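Local coordinates for protein exopolygalacturonate lyase (Vibrio vulnificus, PDB 5A29) that probably cleaves the pectic polysaccharide polygalacturonate from chain ends by beta-elimination, as a manganese-binding lyase of polysaccharide lyase family 2, at residues R48-L57 with E109-F117; W71-S82 with F135-P146. One frame throughout, in Å; residues are numbered along the deposited sequence.

Interaction 1 (R48-L57 with E109-F117); sequences RSQIKTTPLL and EAVRITRYF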
loop_
_atom_site.group_PDB
_atom_site.type_symbol
_atom_site.label_atom_id
_atom_site.label_comp_id
_atom_site.label_asym_id
_atom_site.label_seq_id
_atom_site.Cartn_x
_atom_site.Cartn_y
_atom_site.Cartn_z
ATOM N N ARG A 48 18.402 -17.459 3.530
ATOM C CA ARG A 48 18.191 -18.566 4.505
ATOM C C ARG A 48 19.288 -18.501 5.589
ATOM O O ARG A 48 20.443 -18.164 5.281
ATOM C CB ARG A 48 18.173 -19.952 3.831
ATOM C CG ARG A 48 16.779 -20.545 3.603
ATOM C CD ARG A 48 15.890 -19.535 2.859
ATOM N NE ARG A 48 14.496 -19.985 2.773
ATOM C CZ ARG A 48 14.006 -20.677 1.767
ATOM N NH1 ARG A 48 14.773 -21.017 0.725
ATOM N NH2 ARG A 48 12.753 -21.060 1.783
ATOM N N SER A 49 18.917 -18.752 6.857
ATOM C CA SER A 49 19.865 -18.611 7.978
ATOM C C SER A 49 20.849 -19.806 7.881
ATOM O O SER A 49 20.423 -20.894 7.565
ATOM C CB SER A 49 19.143 -18.711 9.314
ATOM O OG SER A 49 20.107 -18.720 10.361
ATOM N N GLN A 50 22.142 -19.569 8.100
ATOM C CA GLN A 50 23.105 -20.692 8.214
ATOM C C GLN A 50 23.143 -21.215 9.655
ATOM O O GLN A 50 23.687 -22.300 9.899
ATOM C CB GLN A 50 24.497 -20.204 7.823
ATOM C CG GLN A 50 24.582 -19.706 6.383
ATOM C CD GLN A 50 26.025 -19.526 5.897
ATOM O OE1 GLN A 50 26.857 -18.853 6.524
ATOM N NE2 GLN A 50 26.318 -20.126 4.774
ATOM N N ILE A 51 22.581 -20.436 10.602
ATOM C CA ILE A 51 22.614 -20.755 12.026
ATOM C C ILE A 51 21.572 -21.809 12.293
ATOM O O ILE A 51 21.836 -22.782 12.970
ATOM C CB ILE A 51 22.361 -19.521 12.939
ATOM C CG1 ILE A 51 23.261 -18.326 12.603
ATOM C CG2 ILE A 51 22.375 -19.889 14.434
ATOM C CD1 ILE A 51 24.739 -18.525 12.761
ATOM N N LYS A 52 20.379 -21.636 11.738
ATOM C CA LYS A 52 19.307 -22.640 11.864
ATOM C C LYS A 52 18.487 -22.654 10.601
ATOM O O LYS A 52 17.805 -21.686 10.282
ATOM C CB LYS A 52 18.388 -22.312 13.044
ATOM C CG LYS A 52 17.122 -23.135 13.042
ATOM C CD LYS A 52 16.734 -23.618 14.416
ATOM C CE LYS A 52 16.085 -24.986 14.263
ATOM N NZ LYS A 52 15.861 -25.663 15.569
ATOM N N THR A 53 18.508 -23.742 9.857
ATOM C CA THR A 53 17.967 -23.597 8.512
ATOM C C THR A 53 16.536 -24.087 8.556
ATOM O O THR A 53 16.258 -25.119 9.152
ATOM C CB THR A 53 18.828 -24.314 7.459
ATOM O OG1 THR A 53 19.307 -25.532 8.047
ATOM C CG2 THR A 53 20.034 -23.429 7.008
ATOM N N THR A 54 15.623 -23.266 8.037
ATOM C CA THR A 54 14.165 -23.557 8.040
ATOM C C THR A 54 13.700 -22.965 6.689
ATOM O O THR A 54 14.480 -22.305 6.014
ATOM C CB THR A 54 13.362 -22.808 9.172
ATOM O OG1 THR A 54 13.461 -21.373 9.000
ATOM C CG2 THR A 54 13.884 -23.112 10.594
ATOM N N PRO A 55 12.434 -23.180 6.314
ATOM C CA PRO A 55 11.955 -22.471 5.125
ATOM C C PRO A 55 11.822 -20.939 5.262
ATOM O O PRO A 55 11.617 -20.283 4.240
ATOM C CB PRO A 55 10.601 -23.096 4.879
ATOM C CG PRO A 55 10.707 -24.467 5.485
ATOM C CD PRO A 55 11.509 -24.252 6.725
ATOM N N LEU A 56 11.935 -20.371 6.473
ATOM C CA LEU A 56 11.743 -18.928 6.594
ATOM C C LEU A 56 12.754 -18.133 5.759
ATOM O O LEU A 56 13.906 -18.567 5.566
ATOM C CB LEU A 56 11.790 -18.463 8.049
ATOM C CG LEU A 56 10.761 -18.953 9.070
ATOM C CD1 LEU A 56 11.147 -18.197 10.353
ATOM C CD2 LEU A 56 9.346 -18.644 8.595
ATOM N N LEU A 57 12.380 -16.925 5.361
ATOM C CA LEU A 57 13.245 -16.051 4.574
ATOM C C LEU A 57 13.578 -14.807 5.356
ATOM O O LEU A 57 12.740 -14.292 6.104
ATOM C CB LEU A 57 12.524 -15.628 3.281
ATOM C CG LEU A 57 12.493 -16.627 2.132
ATOM C CD1 LEU A 57 11.647 -16.040 1.032
ATOM C CD2 LEU A 57 13.894 -16.849 1.563
ATOM N N GLU A 109 7.782 -23.744 -3.820
ATOM C CA GLU A 109 8.627 -23.221 -2.780
ATOM C C GLU A 109 7.846 -22.113 -2.011
ATOM O O GLU A 109 7.985 -22.012 -0.791
ATOM C CB GLU A 109 9.923 -22.626 -3.381
ATOM C CG GLU A 109 10.878 -21.983 -2.364
ATOM C CD GLU A 109 11.406 -22.979 -1.318
ATOM O OE1 GLU A 109 11.092 -24.185 -1.442
ATOM O OE2 GLU A 109 12.103 -22.572 -0.352
ATOM N N ALA A 110 7.048 -21.313 -2.720
ATOM C CA ALA A 110 6.153 -20.312 -2.025
ATOM C C ALA A 110 5.213 -21.061 -1.037
ATOM O O ALA A 110 5.058 -20.656 0.140
ATOM C CB ALA A 110 5.309 -19.549 -3.058
ATOM N N VAL A 111 4.655 -22.186 -1.511
ATOM C CA VAL A 111 3.815 -23.038 -0.625
ATOM C C VAL A 111 4.591 -23.535 0.580
ATOM O O VAL A 111 4.172 -23.347 1.742
ATOM C CB VAL A 111 3.144 -24.187 -1.381
ATOM C CG1 VAL A 111 2.399 -25.157 -0.401
ATOM C CG2 VAL A 111 2.192 -23.660 -2.423
ATOM N N ARG A 112 5.791 -24.074 0.338
ATOM C CA ARG A 112 6.631 -24.534 1.427
ATOM C C ARG A 112 6.960 -23.492 2.515
ATOM O O ARG A 112 6.928 -23.782 3.729
ATOM C CB ARG A 112 7.946 -25.163 0.858
ATOM C CG ARG A 112 8.730 -25.998 1.880
ATOM C CD ARG A 112 9.909 -26.756 1.233
ATOM N NE ARG A 112 10.992 -25.799 1.053
ATOM C CZ ARG A 112 11.954 -25.571 1.942
ATOM N NH1 ARG A 112 12.041 -26.300 3.034
ATOM N NH2 ARG A 112 12.851 -24.616 1.720
ATOM N N ILE A 113 7.352 -22.296 2.090
ATOM C CA ILE A 113 7.621 -21.190 3.023
ATOM C C ILE A 113 6.329 -20.852 3.818
ATOM O O ILE A 113 6.344 -20.616 5.050
ATOM C CB ILE A 113 8.013 -19.927 2.227
ATOM C CG1 ILE A 113 9.413 -20.157 1.574
ATOM C CG2 ILE A 113 8.016 -18.716 3.182
ATOM C CD1 ILE A 113 9.762 -19.219 0.421
ATOM N N THR A 114 5.254 -20.691 3.072
ATOM C CA THR A 114 3.995 -20.201 3.638
ATOM C C THR A 114 3.450 -21.230 4.639
ATOM O O THR A 114 3.027 -20.869 5.760
ATOM C CB THR A 114 3.010 -19.877 2.527
ATOM O OG1 THR A 114 3.587 -18.788 1.742
ATOM C CG2 THR A 114 1.681 -19.391 3.089
ATOM N N ARG A 115 3.498 -22.500 4.255
ATOM C CA ARG A 115 2.936 -23.555 5.102
ATOM C C ARG A 115 3.740 -23.620 6.405
ATOM O O ARG A 115 3.172 -23.818 7.495
ATOM C CB ARG A 115 2.969 -24.889 4.361
ATOM C CG ARG A 115 2.079 -25.916 5.047
ATOM C CD ARG A 115 2.228 -27.339 4.578
ATOM N NE ARG A 115 2.084 -27.555 3.147
ATOM C CZ ARG A 115 0.959 -27.419 2.457
ATOM N NH1 ARG A 115 -0.126 -26.934 3.031
ATOM N NH2 ARG A 115 0.949 -27.704 1.168
ATOM N N TYR A 116 5.055 -23.415 6.343
ATOM C CA TYR A 116 5.862 -23.486 7.578
ATOM C C TYR A 116 5.563 -22.274 8.518
ATOM O O TYR A 116 5.557 -22.398 9.742
ATOM C CB TYR A 116 7.347 -23.486 7.230
ATOM C CG TYR A 116 8.283 -23.543 8.412
ATOM C CD1 TYR A 116 8.584 -24.781 9.030
ATOM C CD2 TYR A 116 8.836 -22.395 8.934
ATOM C CE1 TYR A 116 9.458 -24.826 10.131
ATOM C CE2 TYR A 116 9.708 -22.422 10.019
ATOM C CZ TYR A 116 10.001 -23.652 10.630
ATOM O OH TYR A 116 10.843 -23.678 11.727
ATOM N N PHE A 117 5.482 -21.077 7.922
ATOM C CA PHE A 117 5.092 -19.891 8.660
ATOM C C PHE A 117 3.738 -20.123 9.370
ATOM O O PHE A 117 3.626 -19.867 10.568
ATOM C CB PHE A 117 4.943 -18.641 7.744
ATOM C CG PHE A 117 4.637 -17.395 8.548
ATOM C CD1 PHE A 117 5.651 -16.752 9.265
ATOM C CD2 PHE A 117 3.326 -17.042 8.779
ATOM C CE1 PHE A 117 5.389 -15.646 10.109
ATOM C CE2 PHE A 117 3.046 -15.951 9.630
ATOM C CZ PHE A 117 4.079 -15.257 10.270
HETATM O O HOH W 1 15.099 -22.818 -1.447
HETATM O O HOH W 2 14.993 -23.685 3.459
#

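Interaction 2 (W71-S82 with F135-P146); sequences WIYPDGRTATIS and FVNLDTLELEGP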
loop_
_atom_site.group_PDB
_atom_site.type_symbol
_atom_site.label_atom_id
_atom_site.label_comp_id
_atom_site.label_asym_id
_atom_site.label_seq_id
_atom_site.Cartn_x
_atom_site.Cartn_y
_atom_site.Cartn_z
ATOM N N TRP A 71 17.948 -6.370 12.858
ATOM C CA TRP A 71 17.522 -5.270 13.765
ATOM C C TRP A 71 18.589 -5.152 14.855
ATOM O O TRP A 71 19.005 -6.190 15.393
ATOM C CB TRP A 71 16.172 -5.623 14.448
ATOM C CG TRP A 71 15.571 -4.409 15.126
ATOM C CD1 TRP A 71 15.697 -4.061 16.430
ATOM C CD2 TRP A 71 14.797 -3.361 14.491
ATOM N NE1 TRP A 71 15.064 -2.838 16.661
ATOM C CE2 TRP A 71 14.486 -2.404 15.493
ATOM C CE3 TRP A 71 14.329 -3.151 13.172
ATOM C CZ2 TRP A 71 13.734 -1.265 15.238
ATOM C CZ3 TRP A 71 13.559 -2.003 12.908
ATOM C CH2 TRP A 71 13.254 -1.086 13.943
ATOM N N ILE A 72 19.010 -3.923 15.162
ATOM C CA ILE A 72 19.922 -3.672 16.268
ATOM C C ILE A 72 19.156 -3.006 17.412
ATOM O O ILE A 72 18.679 -1.875 17.265
ATOM C CB ILE A 72 21.060 -2.748 15.837
ATOM C CG1 ILE A 72 21.868 -3.452 14.730
ATOM C CG2 ILE A 72 21.981 -2.432 17.045
ATOM C CD1 ILE A 72 22.834 -2.504 14.047
ATOM N N TYR A 73 19.056 -3.695 18.542
ATOM C CA TYR A 73 18.415 -3.107 19.733
ATOM C C TYR A 73 19.243 -2.061 20.493
ATOM O O TYR A 73 20.448 -1.993 20.314
ATOM C CB TYR A 73 18.006 -4.207 20.693
ATOM C CG TYR A 73 16.888 -5.012 20.137
ATOM C CD1 TYR A 73 15.561 -4.637 20.370
ATOM C CD2 TYR A 73 17.132 -6.173 19.415
ATOM C CE1 TYR A 73 14.513 -5.417 19.925
ATOM C CE2 TYR A 73 16.081 -6.948 18.930
ATOM C CZ TYR A 73 14.776 -6.528 19.170
ATOM O OH TYR A 73 13.724 -7.269 18.729
ATOM N N PRO A 74 18.585 -1.227 21.334
ATOM C CA PRO A 74 19.408 -0.234 22.029
ATOM C C PRO A 74 20.572 -0.859 22.872
ATOM O O PRO A 74 21.604 -0.218 23.012
ATOM C CB PRO A 74 18.377 0.540 22.892
ATOM C CG PRO A 74 17.080 0.413 22.116
ATOM C CD PRO A 74 17.136 -1.009 21.562
ATOM N N ASP A 75 20.401 -2.068 23.404
ATOM C CA ASP A 75 21.432 -2.675 24.264
ATOM C C ASP A 75 22.519 -3.326 23.399
ATOM O O ASP A 75 23.501 -3.853 23.911
ATOM C CB ASP A 75 20.833 -3.716 25.224
ATOM C CG ASP A 75 20.273 -4.931 24.495
ATOM O OD1 ASP A 75 19.934 -4.814 23.305
ATOM O OD2 ASP A 75 20.151 -6.010 25.103
ATOM N N GLY A 76 22.312 -3.321 22.092
ATOM C CA GLY A 76 23.331 -3.699 21.139
ATOM C C GLY A 76 23.121 -5.114 20.656
ATOM O O GLY A 76 23.794 -5.553 19.726
ATOM N N ARG A 77 22.184 -5.829 21.266
ATOM C CA ARG A 77 21.775 -7.132 20.750
ATOM C C ARG A 77 21.239 -6.985 19.304
ATOM O O ARG A 77 20.651 -5.947 18.946
ATOM C CB ARG A 77 20.683 -7.743 21.608
ATOM C CG ARG A 77 20.330 -9.169 21.237
ATOM C CD ARG A 77 19.319 -9.843 22.152
ATOM N NE ARG A 77 17.932 -9.396 21.984
ATOM C CZ ARG A 77 17.024 -9.926 21.146
ATOM N NH1 ARG A 77 17.312 -10.913 20.314
ATOM N NH2 ARG A 77 15.802 -9.435 21.122
ATOM N N THR A 78 21.529 -7.978 18.474
ATOM C CA THR A 78 21.079 -7.962 17.061
ATOM C C THR A 78 20.187 -9.164 16.825
ATOM O O THR A 78 20.370 -10.227 17.451
ATOM C CB THR A 78 22.219 -7.984 16.040
ATOM O OG1 THR A 78 22.985 -9.169 16.227
ATOM C CG2 THR A 78 23.100 -6.741 16.152
ATOM N N ALA A 79 19.138 -8.958 16.018
ATOM C CA ALA A 79 18.281 -10.070 15.637
ATOM C C ALA A 79 18.058 -10.025 14.120
ATOM O O ALA A 79 17.645 -9.010 13.570
ATOM C CB ALA A 79 16.952 -10.057 16.391
ATOM N N THR A 80 18.345 -11.140 13.481
ATOM C CA THR A 80 18.139 -11.254 12.047
ATOM C C THR A 80 16.635 -11.267 11.766
ATOM O O THR A 80 15.916 -12.090 12.334
ATOM C CB THR A 80 18.770 -12.573 11.540
ATOM O OG1 THR A 80 20.180 -12.503 11.830
ATOM C CG2 THR A 80 18.622 -12.653 10.027
ATOM N N ILE A 81 16.195 -10.434 10.818
ATOM C CA ILE A 81 14.723 -10.174 10.637
ATOM C C ILE A 81 14.097 -11.156 9.672
ATOM O O ILE A 81 14.559 -11.286 8.526
ATOM C CB ILE A 81 14.490 -8.739 10.100
ATOM C CG1 ILE A 81 15.061 -7.746 11.092
ATOM C CG2 ILE A 81 12.965 -8.507 9.846
ATOM C CD1 ILE A 81 15.385 -6.392 10.528
ATOM N N SER A 82 13.074 -11.883 10.114
ATOM C CA SER A 82 12.119 -12.508 9.192
ATOM C C SER A 82 10.662 -11.992 9.481
ATOM O O SER A 82 10.010 -12.426 10.442
ATOM C CB SER A 82 12.172 -14.009 9.373
ATOM O OG SER A 82 11.299 -14.698 8.493
ATOM N N PHE A 135 8.084 -9.486 14.620
ATOM C CA PHE A 135 8.653 -10.343 13.577
ATOM C C PHE A 135 9.323 -11.575 14.209
ATOM O O PHE A 135 9.414 -11.676 15.432
ATOM C CB PHE A 135 9.632 -9.540 12.673
ATOM C CG PHE A 135 10.900 -9.060 13.362
ATOM C CD1 PHE A 135 12.038 -9.894 13.449
ATOM C CD2 PHE A 135 10.986 -7.778 13.878
ATOM C CE1 PHE A 135 13.233 -9.455 14.037
ATOM C CE2 PHE A 135 12.174 -7.328 14.495
ATOM C CZ PHE A 135 13.296 -8.163 14.582
ATOM N N VAL A 136 9.818 -12.481 13.371
ATOM C CA VAL A 136 10.466 -13.727 13.848
ATOM C C VAL A 136 12.006 -13.603 13.703
ATOM O O VAL A 136 12.494 -13.116 12.678
ATOM C CB VAL A 136 9.936 -14.921 13.077
ATOM C CG1 VAL A 136 10.564 -16.238 13.622
ATOM C CG2 VAL A 136 8.418 -15.025 13.263
ATOM N N ASN A 137 12.760 -13.920 14.767
ATOM C CA ASN A 137 14.229 -14.007 14.698
ATOM C C ASN A 137 14.600 -15.149 13.728
ATOM O O ASN A 137 14.262 -16.324 13.969
ATOM C CB ASN A 137 14.842 -14.274 16.109
ATOM C CG ASN A 137 16.360 -14.076 16.134
ATOM O OD1 ASN A 137 17.084 -14.639 15.302
ATOM N ND2 ASN A 137 16.836 -13.221 17.026
ATOM N N LEU A 138 15.252 -14.824 12.588
ATOM C CA LEU A 138 15.482 -15.876 11.552
ATOM C C LEU A 138 16.441 -17.021 12.064
ATOM O O LEU A 138 16.325 -18.209 11.674
ATOM C CB LEU A 138 16.111 -15.228 10.275
ATOM C CG LEU A 138 16.248 -16.154 9.049
ATOM C CD1 LEU A 138 14.936 -16.486 8.359
ATOM C CD2 LEU A 138 17.179 -15.507 8.012
ATOM N N ASP A 139 17.340 -16.642 12.958
ATOM C CA ASP A 139 18.364 -17.574 13.488
ATOM C C ASP A 139 17.891 -18.354 14.708
ATOM O O ASP A 139 18.349 -19.462 14.925
ATOM C CB ASP A 139 19.600 -16.805 13.885
ATOM C CG ASP A 139 20.217 -16.076 12.734
ATOM O OD1 ASP A 139 20.141 -16.568 11.586
ATOM O OD2 ASP A 139 20.757 -14.976 12.955
ATOM N N THR A 140 17.029 -17.774 15.537
ATOM C CA THR A 140 16.625 -18.484 16.778
ATOM C C THR A 140 15.178 -18.927 16.761
ATOM O O THR A 140 14.794 -19.799 17.525
ATOM C CB THR A 140 16.876 -17.667 18.058
ATOM O OG1 THR A 140 16.089 -16.480 18.027
ATOM C CG2 THR A 140 18.330 -17.295 18.238
ATOM N N LEU A 141 14.379 -18.386 15.835
ATOM C CA LEU A 141 12.913 -18.638 15.756
ATOM C C LEU A 141 12.117 -18.075 16.944
ATOM O O LEU A 141 10.933 -18.313 17.049
ATOM C CB LEU A 141 12.542 -20.094 15.510
ATOM C CG LEU A 141 13.350 -20.813 14.431
ATOM C CD1 LEU A 141 12.832 -22.230 14.383
ATOM C CD2 LEU A 141 13.235 -20.140 13.055
ATOM N N GLU A 142 12.758 -17.282 17.789
ATOM C CA GLU A 142 12.056 -16.567 18.855
ATOM C C GLU A 142 11.275 -15.404 18.219
ATOM O O GLU A 142 11.719 -14.849 17.191
ATOM C CB GLU A 142 13.092 -16.006 19.816
ATOM C CG GLU A 142 13.803 -17.100 20.624
ATOM C CD GLU A 142 15.118 -16.616 21.210
ATOM O OE1 GLU A 142 15.847 -15.815 20.547
ATOM O OE2 GLU A 142 15.430 -17.045 22.341
ATOM N N LEU A 143 10.161 -14.992 18.844
ATOM C CA LEU A 143 9.490 -13.734 18.469
ATOM C C LEU A 143 10.285 -12.534 18.862
ATOM O O LEU A 143 10.941 -12.543 19.926
ATOM C CB LEU A 143 8.102 -13.636 19.105
ATOM C CG LEU A 143 7.299 -14.880 18.791
ATOM C CD1 LEU A 143 5.935 -14.707 19.442
ATOM C CD2 LEU A 143 7.199 -15.180 17.285
ATOM N N GLU A 144 10.238 -11.493 18.027
ATOM C CA GLU A 144 10.912 -10.255 18.348
ATOM C C GLU A 144 9.917 -9.118 18.408
ATOM O O GLU A 144 8.958 -9.110 17.640
ATOM C CB GLU A 144 12.000 -9.935 17.284
ATOM C CG GLU A 144 13.113 -11.010 17.228
ATOM C CD GLU A 144 14.075 -10.903 18.414
ATOM O OE1 GLU A 144 14.166 -9.808 19.054
ATOM O OE2 GLU A 144 14.790 -11.899 18.651
ATOM N N GLY A 145 10.190 -8.142 19.276
ATOM C CA GLY A 145 9.345 -6.946 19.461
ATOM C C GLY A 145 10.279 -5.761 19.349
ATOM O O GLY A 145 10.935 -5.398 20.324
ATOM N N PRO A 146 10.390 -5.162 18.151
ATOM C CA PRO A 146 11.339 -4.057 17.911
ATOM C C PRO A 146 11.056 -2.847 18.793
ATOM O O PRO A 146 11.954 -2.006 19.046
ATOM C CB PRO A 146 11.086 -3.677 16.433
ATOM C CG PRO A 146 9.757 -4.310 16.092
ATOM C CD PRO A 146 9.649 -5.553 16.935
HETATM O O HOH W 3 19.374 -13.028 18.049
HETATM O O HOH W 4 19.590 -13.352 14.995
#

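Interaction 1 (R48-L57 with E109-F117)
Arg48 reaches from the 48-57 loop to Glu109 on helix 105-120, and Pro55 of the same loop lies on Tyr116 two turns further along. Beyond CB the Arg48 chain bends at chi2 (52°), which swings NE back over its own loop, where it donates to the carbonyl oxygens of Pro55 and Leu56. Arg48 NH2 joins NE on Pro55 O (2.8 Å from NH2), lies against Ile113 CG1, and sends a nearly straight bond to Glu109 OE2 (2.7 Å, 167°), while NH1 donates to Leu44 O and a water and only weakly to OE2. Carboxylate and guanidinium planes stand 85° apart, and OE2 is met nearly along its C-O axis. Arg112 holds the same carboxylate side-on, Arg112 NE on Glu109 OE1 (3.0 Å) and NH2 on OE2, and this shared anion probably offsets the closeness of the two arginines. Pro55 CB lies over one face of the Arg112 guanidinium, and Pro55 CD over the face of the Tyr116 ring, 3.7 Å from its centroid, a CH-pi contact. Leu56 CG meets the edge of that ring, and Leu57 CD1 packs on Ile113 CD1 (3.7 Å). Together they form a salt-bridge network beside a proline-aromatic contact, docking an irregular loop on a helix.

Interaction 2 (W71-S82 with F135-P146)
Arg77 and Glu144 meet end-on, Arg77 NH2 to Glu144 OE1 (2.7 Å) and NH1 to OE2 (3.2 Å), in a two-bond salt bridge between the turn leading into strand 78-82 and strand 143-144. Glu144 OE1 offers its syn lone pair to NH2 and also lies 2.6 Å from Tyr73 OH. OE2 takes a second bond from Asn137 ND2, which arrives on the same side of the carboxylate plane as Arg77 NH1. This buried carboxylate is thus met through both oxygens, which would favour its charged form. Asn137 is used at both ends of its amide: ND2 also donates to a water held by Thr78 O, and OD1 accepts from the backbone N of Asp139 and Thr140, an Asx turn and motif that shape the loop. A second water accepts from Thr80 N and donates to Asn137 OD1 and Asp139 OD2. Thr80 OG1 donates to Asp139 OD2 as well (2.8 Å), while Asp139 OD1 is taken by Ser49. Backbone bonds join the strands: Ser82 and Val136 pair through both N and O, and Thr80 O accepts from Leu138 N (2.8 Å). Ser82 OG bonds to Leu57 O. On the apolar side Phe135 lies between Glu144 CB over one face and Ile81 over the other. Pro146 CB lies over the Trp71 six-membered ring (4.0 Å from its centroid), and the indole NE1 of Trp71 donates to Glu552 O. The side chain of Pro146 is about 5 Å from that of His133, a manganese ligand. Strands 78-82 and 135-137 form the central seam of a four-stranded antiparallel sheet built from two hairpins, 70-72/78-82 and 135-137/143-144, separated in sequence by two helices.

Both interactions lie on the same side of the chain's centre, 16 Å apart between centres, and their segments alternate along the sequence. Interaction 1 is partly buried, a loop laid on helix 105-120 away from the annotated sites; interaction 2 is mostly buried, and Pro146, just past its last strand, has its side chain about 9 Å from the manganese. In the first, a shared carboxylate and apolar side chains do the joining, without backbone pairing; the second adds strand-to-strand bonds to its own salt bridge. They also touch directly: two probable hydrogen bonds tie the 48-57 loop to interaction 2, and Tyr116 of the helix packs on Leu141 in the 138-142 hairpin loop.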